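Local coordinates for protein probable chitinase (Chromobacterium violaceum, PDB 5JH8) that probably binds chitin and, as a member of glycosyl hydrolase family 18, is a probable chitinase built on a TIM barrel, at residues Tyr202-Val207 / Tyr289-Thr294. Numbering follows the deposited sequence.
With EDO (1,2-ethanediol), chain C.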
# COMPACT_ATOMS: atom_id res chain seq x y z
N TYR A 202 -11.13 10.12 8.91
CA TYR A 202 -10.12 10.46 9.89
C TYR A 202 -8.94 11.16 9.22
O TYR A 202 -8.45 12.18 9.70
CB TYR A 202 -9.68 9.17 10.59
CG TYR A 202 -8.53 9.30 11.56
CD1 TYR A 202 -8.75 9.66 12.87
CD2 TYR A 202 -7.23 9.06 11.16
CE1 TYR A 202 -7.70 9.79 13.75
CE2 TYR A 202 -6.17 9.19 12.03
CZ TYR A 202 -6.41 9.54 13.32
OH TYR A 202 -5.35 9.68 14.18
N ALA A 203 -8.49 10.61 8.08
CA ALA A 203 -7.32 11.15 7.39
C ALA A 203 -7.58 12.56 6.86
O ALA A 203 -6.74 13.44 7.03
CB ALA A 203 -6.91 10.21 6.26
N VAL A 204 -8.73 12.78 6.20
CA VAL A 204 -8.95 14.07 5.53
C VAL A 204 -9.29 15.18 6.51
O VAL A 204 -9.16 16.36 6.18
CB VAL A 204 -9.96 14.02 4.36
CG1 VAL A 204 -9.57 12.96 3.34
CG2 VAL A 204 -11.36 13.78 4.86
N GLU A 205 -9.71 14.84 7.72
CA GLU A 205 -9.82 15.86 8.75
C GLU A 205 -8.44 16.38 9.15
O GLU A 205 -8.31 17.56 9.52
CB GLU A 205 -10.52 15.27 9.97
CG GLU A 205 -10.68 16.27 11.11
CD GLU A 205 -11.49 15.70 12.27
OE1 GLU A 205 -12.50 15.02 12.01
OE2 GLU A 205 -11.12 15.93 13.44
N ARG A 206 -7.42 15.53 9.06
CA ARG A 206 -6.09 15.82 9.57
C ARG A 206 -5.09 16.21 8.50
O ARG A 206 -4.06 16.82 8.84
CB ARG A 206 -5.58 14.59 10.33
CG ARG A 206 -6.28 14.44 11.68
CD ARG A 206 -6.25 13.04 12.26
NE ARG A 206 -7.00 12.98 13.51
CZ ARG A 206 -8.32 12.90 13.60
NH1 ARG A 206 -9.07 12.86 12.51
NH2 ARG A 206 -8.89 12.86 14.80
N VAL A 207 -5.39 15.92 7.24
CA VAL A 207 -4.49 16.06 6.11
C VAL A 207 -5.30 16.60 4.95
O VAL A 207 -6.41 16.13 4.72
CB VAL A 207 -3.88 14.71 5.72
CG1 VAL A 207 -2.91 14.89 4.57
CG2 VAL A 207 -3.20 14.09 6.91
N TYR A 289 -14.21 12.09 -1.92
CA TYR A 289 -13.47 12.79 -0.88
C TYR A 289 -12.56 13.89 -1.39
O TYR A 289 -12.01 14.64 -0.58
CB TYR A 289 -12.60 11.81 -0.08
CG TYR A 289 -13.31 10.95 0.93
CD1 TYR A 289 -13.93 9.77 0.55
CD2 TYR A 289 -13.35 11.30 2.27
CE1 TYR A 289 -14.56 8.96 1.47
CE2 TYR A 289 -13.99 10.50 3.19
CZ TYR A 289 -14.60 9.34 2.79
OH TYR A 289 -15.22 8.52 3.69
N GLY A 290 -12.35 14.01 -2.70
CA GLY A 290 -11.32 14.90 -3.19
C GLY A 290 -9.92 14.41 -2.92
O GLY A 290 -9.02 15.21 -2.66
N LEU A 291 -9.71 13.09 -2.93
CA LEU A 291 -8.39 12.55 -2.66
C LEU A 291 -7.43 12.92 -3.78
O LEU A 291 -7.81 13.22 -4.92
CB LEU A 291 -8.43 11.03 -2.55
CG LEU A 291 -9.41 10.44 -1.51
CD1 LEU A 291 -9.23 8.93 -1.45
CD2 LEU A 291 -9.21 11.06 -0.14
N GLY A 292 -6.14 12.83 -3.47
CA GLY A 292 -5.10 12.97 -4.47
C GLY A 292 -5.06 11.84 -5.47
O GLY A 292 -4.45 12.01 -6.53
N GLY A 293 -5.64 10.70 -5.13
CA GLY A 293 -5.63 9.56 -6.01
C GLY A 293 -5.76 8.28 -5.22
O GLY A 293 -6.23 8.29 -4.08
N THR A 294 -5.38 7.20 -5.89
CA THR A 294 -5.49 5.87 -5.32
C THR A 294 -4.18 5.13 -5.52
O THR A 294 -3.32 5.54 -6.30
CB THR A 294 -6.68 5.11 -5.93
OG1 THR A 294 -6.98 3.95 -5.17
CG2 THR A 294 -6.46 4.73 -7.41
C1 EDO C . -5.13 13.27 17.19
O1 EDO C . -6.15 12.81 16.29
C2 EDO C . -4.21 14.26 16.48
O2 EDO C . -4.51 14.27 15.09
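On the outer layer of the TIM barrel, V204 bridges from helix 193-206 to the turn where helix 276-289 gives way to strand 293-297. Each of its methyls has its own partner: CG1 lies 4.0 Å from CD2 of L291, and CG2 sits 4.1 Å from CD2 of Y289. That second methyl comes at the rim of the tyrosine ring, near its plane. With chi1 at -55°, the valine fork spreads its two branches to these two residues, and both side chains cross it at about a right angle. The contact is small and apolar, burying 104 Å². The polar end of Y289 is also held against the first helix, since its OH hydrogen-bonds OD1 of D201, one residue before Y202. G290, the first residue past helix 276-289, takes a positive phi of 71°, and the chain then turns so that L291 reaches both V204 and strand 212-222.

Away from this seam, the extended side chain of R206 runs back along its own helix to Y202. Its NH1 donates to the carbonyl O of Y202 at 3.0 Å, meeting a lone pair in the carbonyl plane, while CE1 of the Y202 ring lies over the centre of the guanidinium. An ethanediol, probably from the crystallisation liquor, takes a hydrogen bond on O1 from R206 NE at 2.9 Å and another from NH2; E153 also binds this diol. Two neighbouring outer helices, touching where their chains head for adjacent parallel strands 212-222 and 293-297, give the side-by-side packing of a family 18 (beta/alpha)8 barrel.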